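Local structure of TRAP dicarboxylate transporter-DctP subunit (Marinobacter aquaeolei, 4PFI) at residues F179-S184 with E189-Y194; T201-V206 with E226-H231. The protein probably binds a small organic solute, perhaps a carboxylate, in the periplasm and hands it to a TRAP-type membrane transporter. All blocks are in the same frame, centred on the assembly; numbering follows the deposited sequence.

Contact 1 of 2, residues F179-S184 with E189-Y194; sequences FRTMTS and EAFRSY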
loop_
_atom_site.group_PDB
_atom_site.type_symbol
_atom_site.label_atom_id
_atom_site.label_comp_id
_atom_site.label_asym_id
_atom_site.label_seq_id
_atom_site.Cartn_x
_atom_site.Cartn_y
_atom_site.Cartn_z
ATOM N N PHE A 179 12.516 8.496 11.851
ATOM C CA PHE A 179 11.385 7.609 11.637
ATOM C C PHE A 179 11.361 7.169 10.174
ATOM O O PHE A 179 11.443 8.002 9.281
ATOM C CB PHE A 179 10.060 8.315 12.043
ATOM C CG PHE A 179 8.892 7.362 12.221
ATOM C CD1 PHE A 179 8.689 6.693 13.424
ATOM C CD2 PHE A 179 8.022 7.103 11.158
ATOM C CE1 PHE A 179 7.616 5.791 13.573
ATOM C CE2 PHE A 179 6.943 6.198 11.303
ATOM C CZ PHE A 179 6.743 5.543 12.499
ATOM N N ARG A 180 11.269 5.860 9.927
ATOM C CA ARG A 180 11.358 5.321 8.565
ATOM C C ARG A 180 9.970 5.236 7.880
ATOM O O ARG A 180 9.053 4.553 8.340
ATOM C CB ARG A 180 12.148 3.995 8.581
ATOM C CG ARG A 180 11.769 2.930 7.565
ATOM C CD ARG A 180 11.951 3.338 6.191
ATOM N NE ARG A 180 12.262 2.214 5.313
ATOM C CZ ARG A 180 11.966 2.154 4.004
ATOM N NH1 ARG A 180 12.342 1.099 3.295
ATOM N NH2 ARG A 180 11.304 3.124 3.382
ATOM N N THR A 181 9.830 5.979 6.790
ATOM C CA THR A 181 8.550 6.204 6.136
ATOM C C THR A 181 8.546 5.500 4.787
ATOM O O THR A 181 9.587 5.021 4.346
ATOM C CB THR A 181 8.336 7.723 5.849
ATOM O OG1 THR A 181 9.325 8.187 4.915
ATOM C CG2 THR A 181 8.412 8.555 7.122
HETATM N N MSE A 182 7.392 5.464 4.115
HETATM C CA MSE A 182 7.350 5.016 2.718
HETATM C C MSE A 182 8.224 5.969 1.897
HETATM O O MSE A 182 8.441 7.130 2.264
HETATM C CB MSE A 182 5.900 5.000 2.183
HETATM C CG MSE A 182 4.990 3.914 2.811
HETATM SE SE MSE A 182 5.757 2.083 2.707
HETATM C CE MSE A 182 6.698 2.076 4.401
ATOM N N THR A 183 8.714 5.496 0.767
ATOM C CA THR A 183 9.646 6.281 -0.032
ATOM C C THR A 183 8.938 7.266 -0.973
ATOM O O THR A 183 9.219 7.337 -2.163
ATOM C CB THR A 183 10.563 5.362 -0.840
ATOM O OG1 THR A 183 11.560 6.157 -1.507
ATOM C CG2 THR A 183 9.748 4.538 -1.859
ATOM N N SER A 184 8.020 8.032 -0.417
ATOM C CA SER A 184 7.272 9.014 -1.165
ATOM C C SER A 184 7.476 10.359 -0.475
ATOM O O SER A 184 7.471 10.440 0.751
ATOM C CB SER A 184 5.785 8.637 -1.157
ATOM O OG SER A 184 4.993 9.622 -1.789
ATOM N N GLU A 189 6.648 13.857 4.283
ATOM C CA GLU A 189 6.102 15.111 4.794
ATOM C C GLU A 189 5.048 14.890 5.867
ATOM O O GLU A 189 4.895 15.696 6.774
ATOM C CB GLU A 189 5.496 15.947 3.665
ATOM C CG GLU A 189 5.033 17.301 4.143
ATOM C CD GLU A 189 6.174 18.135 4.738
ATOM O OE1 GLU A 189 7.359 17.804 4.506
ATOM O OE2 GLU A 189 5.886 19.129 5.442
ATOM N N ALA A 190 4.323 13.791 5.753
ATOM C CA ALA A 190 3.317 13.420 6.735
ATOM C C ALA A 190 3.916 13.345 8.140
ATOM O O ALA A 190 3.339 13.871 9.099
ATOM C CB ALA A 190 2.706 12.079 6.345
ATOM N N PHE A 191 5.071 12.687 8.256
ATOM C CA PHE A 191 5.716 12.480 9.558
ATOM C C PHE A 191 6.584 13.690 9.941
ATOM O O PHE A 191 6.775 13.995 11.117
ATOM C CB PHE A 191 6.507 11.170 9.545
ATOM C CG PHE A 191 5.615 9.944 9.634
ATOM C CD1 PHE A 191 5.123 9.517 10.868
ATOM C CD2 PHE A 191 5.223 9.255 8.489
ATOM C CE1 PHE A 191 4.276 8.426 10.956
ATOM C CE2 PHE A 191 4.374 8.168 8.580
ATOM C CZ PHE A 191 3.908 7.744 9.811
ATOM N N ARG A 192 7.080 14.402 8.943
ATOM C CA ARG A 192 7.766 15.648 9.205
ATOM C C ARG A 192 6.775 16.608 9.862
ATOM O O ARG A 192 7.148 17.406 10.703
ATOM C CB ARG A 192 8.321 16.224 7.912
ATOM C CG ARG A 192 9.398 17.229 8.099
ATOM C CD ARG A 192 9.922 17.687 6.730
ATOM N NE ARG A 192 10.854 16.728 6.095
ATOM C CZ ARG A 192 10.650 16.085 4.936
ATOM N NH1 ARG A 192 9.536 16.247 4.229
ATOM N NH2 ARG A 192 11.575 15.260 4.468
ATOM N N SER A 193 5.503 16.520 9.493
ATOM C CA SER A 193 4.479 17.383 10.106
ATOM C C SER A 193 4.394 17.198 11.624
ATOM O O SER A 193 4.111 18.139 12.343
ATOM C CB SER A 193 3.099 17.097 9.524
ATOM O OG SER A 193 3.074 17.292 8.134
ATOM N N TYR A 194 4.627 15.977 12.097
ATOM C CA TYR A 194 4.593 15.674 13.533
ATOM C C TYR A 194 5.905 16.047 14.212
ATOM O O TYR A 194 6.021 15.971 15.438
ATOM C CB TYR A 194 4.299 14.185 13.754
ATOM C CG TYR A 194 3.039 13.706 13.064
ATOM C CD1 TYR A 194 1.958 14.575 12.860
ATOM C CD2 TYR A 194 2.929 12.407 12.610
ATOM C CE1 TYR A 194 0.807 14.159 12.226
ATOM C CE2 TYR A 194 1.792 11.975 11.969
ATOM C CZ TYR A 194 0.734 12.864 11.779
ATOM O OH TYR A 194 -0.399 12.431 11.161
#

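Contact 2 of 2, residues T201-V206 with E226-H231; sequences TPFAQV and EEMGFH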
loop_
_atom_site.group_PDB
_atom_site.type_symbol
_atom_site.label_atom_id
_atom_site.label_comp_id
_atom_site.label_asym_id
_atom_site.label_seq_id
_atom_site.Cartn_x
_atom_site.Cartn_y
_atom_site.Cartn_z
ATOM N N THR A 201 15.545 4.507 4.684
ATOM C CA THR A 201 16.460 3.374 4.803
ATOM C C THR A 201 15.951 2.072 4.138
ATOM O O THR A 201 14.798 1.682 4.352
ATOM C CB THR A 201 16.617 3.085 6.262
ATOM O OG1 THR A 201 16.748 4.332 6.965
ATOM C CG2 THR A 201 17.837 2.200 6.501
ATOM N N PRO A 202 16.802 1.409 3.325
ATOM C CA PRO A 202 16.471 0.144 2.653
ATOM C C PRO A 202 16.020 -0.911 3.647
ATOM O O PRO A 202 16.585 -1.038 4.742
ATOM C CB PRO A 202 17.793 -0.277 2.013
ATOM C CG PRO A 202 18.563 0.990 1.856
ATOM C CD PRO A 202 18.179 1.839 3.025
ATOM N N PHE A 203 15.000 -1.673 3.279
ATOM C CA PHE A 203 14.357 -2.553 4.240
ATOM C C PHE A 203 15.320 -3.545 4.884
ATOM O O PHE A 203 15.199 -3.852 6.063
ATOM C CB PHE A 203 13.241 -3.328 3.565
ATOM C CG PHE A 203 11.885 -2.958 4.041
ATOM C CD1 PHE A 203 11.651 -1.756 4.713
ATOM C CD2 PHE A 203 10.822 -3.818 3.812
ATOM C CE1 PHE A 203 10.373 -1.421 5.141
ATOM C CE2 PHE A 203 9.552 -3.495 4.239
ATOM C CZ PHE A 203 9.323 -2.298 4.900
ATOM N N ALA A 204 16.280 -4.033 4.109
ATOM C CA ALA A 204 17.136 -5.114 4.568
ATOM C C ALA A 204 18.022 -4.658 5.730
ATOM O O ALA A 204 18.624 -5.451 6.455
ATOM C CB ALA A 204 17.964 -5.598 3.433
ATOM N N GLN A 205 18.089 -3.356 5.912
ATOM C CA GLN A 205 18.975 -2.752 6.895
ATOM C C GLN A 205 18.154 -2.316 8.134
ATOM O O GLN A 205 18.706 -2.013 9.205
ATOM C CB GLN A 205 19.574 -1.538 6.194
ATOM C CG GLN A 205 20.406 -0.660 6.997
ATOM C CD GLN A 205 20.876 0.526 6.190
ATOM O OE1 GLN A 205 20.996 0.446 4.968
ATOM N NE2 GLN A 205 21.190 1.615 6.880
ATOM N N VAL A 206 16.840 -2.262 7.981
ATOM C CA VAL A 206 16.005 -1.673 9.013
ATOM C C VAL A 206 16.061 -2.403 10.348
ATOM O O VAL A 206 16.163 -1.764 11.397
ATOM C CB VAL A 206 14.567 -1.514 8.527
ATOM C CG1 VAL A 206 13.612 -1.156 9.668
ATOM C CG2 VAL A 206 14.560 -0.445 7.435
ATOM N N GLU A 226 5.757 -8.371 11.169
ATOM C CA GLU A 226 6.021 -9.724 11.640
ATOM C C GLU A 226 7.041 -10.413 10.723
ATOM O O GLU A 226 7.987 -11.033 11.192
ATOM C CB GLU A 226 4.724 -10.553 11.741
ATOM C CG GLU A 226 4.886 -11.902 12.440
ATOM C CD GLU A 226 5.582 -12.955 11.576
ATOM O OE1 GLU A 226 5.407 -12.940 10.332
ATOM O OE2 GLU A 226 6.322 -13.812 12.132
ATOM N N GLU A 227 6.823 -10.332 9.415
ATOM C CA GLU A 227 7.696 -10.988 8.441
ATOM C C GLU A 227 9.176 -10.539 8.562
ATOM O O GLU A 227 10.086 -11.369 8.459
ATOM C CB GLU A 227 7.210 -10.707 7.022
ATOM C CG GLU A 227 7.923 -11.523 5.974
ATOM C CD GLU A 227 7.768 -13.031 6.212
ATOM O OE1 GLU A 227 6.639 -13.495 6.534
ATOM O OE2 GLU A 227 8.787 -13.753 6.098
HETATM N N MSE A 228 9.412 -9.237 8.772
HETATM C CA MSE A 228 10.762 -8.686 8.874
HETATM C C MSE A 228 11.292 -8.792 10.283
HETATM O O MSE A 228 12.436 -8.460 10.537
HETATM C CB MSE A 228 10.757 -7.185 8.531
HETATM C CG MSE A 228 9.859 -6.780 7.385
HETATM SE SE MSE A 228 10.861 -6.201 5.891
HETATM C CE MSE A 228 11.605 -8.004 5.631
ATOM N N GLY A 229 10.432 -9.148 11.218
ATOM C CA GLY A 229 10.865 -9.324 12.582
ATOM C C GLY A 229 11.088 -8.037 13.378
ATOM O O GLY A 229 11.752 -8.071 14.396
ATOM N N PHE A 230 10.518 -6.920 12.956
ATOM C CA PHE A 230 10.737 -5.644 13.674
ATOM C C PHE A 230 10.169 -5.656 15.092
ATOM O O PHE A 230 10.547 -4.850 15.944
ATOM C CB PHE A 230 10.124 -4.466 12.906
ATOM C CG PHE A 230 10.675 -4.281 11.523
ATOM C CD1 PHE A 230 11.928 -4.745 11.189
ATOM C CD2 PHE A 230 9.937 -3.616 10.566
ATOM C CE1 PHE A 230 12.425 -4.563 9.930
ATOM C CE2 PHE A 230 10.417 -3.434 9.301
ATOM C CZ PHE A 230 11.668 -3.899 8.972
ATOM N N HIS A 231 9.243 -6.571 15.345
ATOM C CA HIS A 231 8.641 -6.617 16.657
ATOM C C HIS A 231 9.658 -7.123 17.691
ATOM O O HIS A 231 9.456 -6.920 18.880
ATOM C CB HIS A 231 7.372 -7.471 16.665
ATOM C CG HIS A 231 7.602 -8.900 16.277
ATOM N ND1 HIS A 231 7.946 -9.280 15.008
ATOM C CD2 HIS A 231 7.515 -10.034 17.015
ATOM C CE1 HIS A 231 8.084 -10.604 14.969
ATOM N NE2 HIS A 231 7.828 -11.077 16.170
#

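Contact 1 of 2, residues F179-S184 with E189-Y194
F179 and F191 meet as an offset stack, with ring centroids 4.7 Å apart and planes tilted by 28°. The overlap is at the rims: F179 CE2 lies over one face of F191, 3.5 Å from F191 CE1, and the neighbouring F179 CD2 follows along the same side. F179 reaches across from the strand because its CG stands anti to the backbone N (chi1 -164°), which sends the ring out toward the helix.

T181, two residues along, points the same way. Its methyl CG2 comes to 3.5 Å from F191 CD2, obliquely but on the same side of the ring plane as F179, so F191 rests against a phenyl ring at one part of its rim and a methyl at another. The hydroxyl of T181 is turned to other work: OG1 donates to M182 O over 3.0 Å, from above the carbonyl plane, and also bonds Q200 NE2. R180 points away from the helix and runs alongside its own chain, where NH2 bonds T181 O at 2.7 Å.

On the helix, E189 O takes two bonds from S193, the backbone N and OG arriving from opposite faces of the carbonyl plane. E189 OE1 and R192 NH1 form a salt bridge of 2.7 Å, with the carboxylate oxygen in the guanidinium plane.

W162 and H117 add edge-to-face contacts to F191, and F174 does the same for F179, extending the pair into a buried aromatic cluster. S184 is the N-cap of the helix. The arrangement is the strand-to-helix half of a beta-alpha-beta unit, strand 178-180, helix 185-192 and parallel strand 197-199, in which F179 of the strand and T181 just after it pack under the crossover helix.

Contact 2 of 2, residues T201-V206 with E226-H231
The F230 ring has V206 on one face and M228 on the opposite one, while its edge is directed at the face of F203. On the first face V206 CG1, the branch held anti to the backbone N, is the one that reaches over the ring, in a CH-pi contact 29° off the normal and 3.9 Å from the F230 centroid. The closest ring atom to V206 CG1 is F230 CZ, at 3.4 Å. On the second face M228 CB lies toward the rim, 3.4 Å above the plane of the F230 ring. The F203 and F230 rings form a T-shaped pair with planes at 86° and centroids 6.0 Å apart.

F203 takes a second partner on the side of its ring that faces F230. M228, a selenomethionine, brings SE obliquely to within 3.2 Å of F203 CD2, with F203 CE2 nearly as near; this is a Met-aromatic contact, and a tight one. The M228 chain bends at both chi2 and chi3, which turns the selenium toward F203 while CB stays against F230. M228 thus touches both rings of the T.

The backbone puts F230 there by ending a helix just before it. G229 has positive phi and closes helix 222-228 in a Schellman motif, with G229 N bonded to E226 O at 3.1 Å, and the chain then enters a short 3-10 turn.

R180 touches F203 and V206 from the neighbouring strand, and N220 and Q218 of strand 217-220 meet F203 and F230. The contact joins helix 203-212 to helix 222-228 and the 3-10 turn that follows it through an aromatic and Met-aromatic cluster, the two helices being linked through strand 217-220 as in an alternating alpha/beta domain.

In the fold
Contact 1 closes before contact 2 opens along the chain, and their centres lie about 17 Å apart. Both belong to the alpha/beta region where strand 178-180 runs parallel between strands 197-199 and 217-220. Successive residues of strand 178-180 serve the two: F179 turns to helix 185-192 in contact 1, whereas R180 turns to helix 203-212, which carries one side of contact 2, so the helices pack on opposite faces of the strand. R180 is the direct connection, with its NH1 2.7 Å from T201 O. Both contacts probably lie in the same lobe of the solute-binding fold, here in its open, solute-free form.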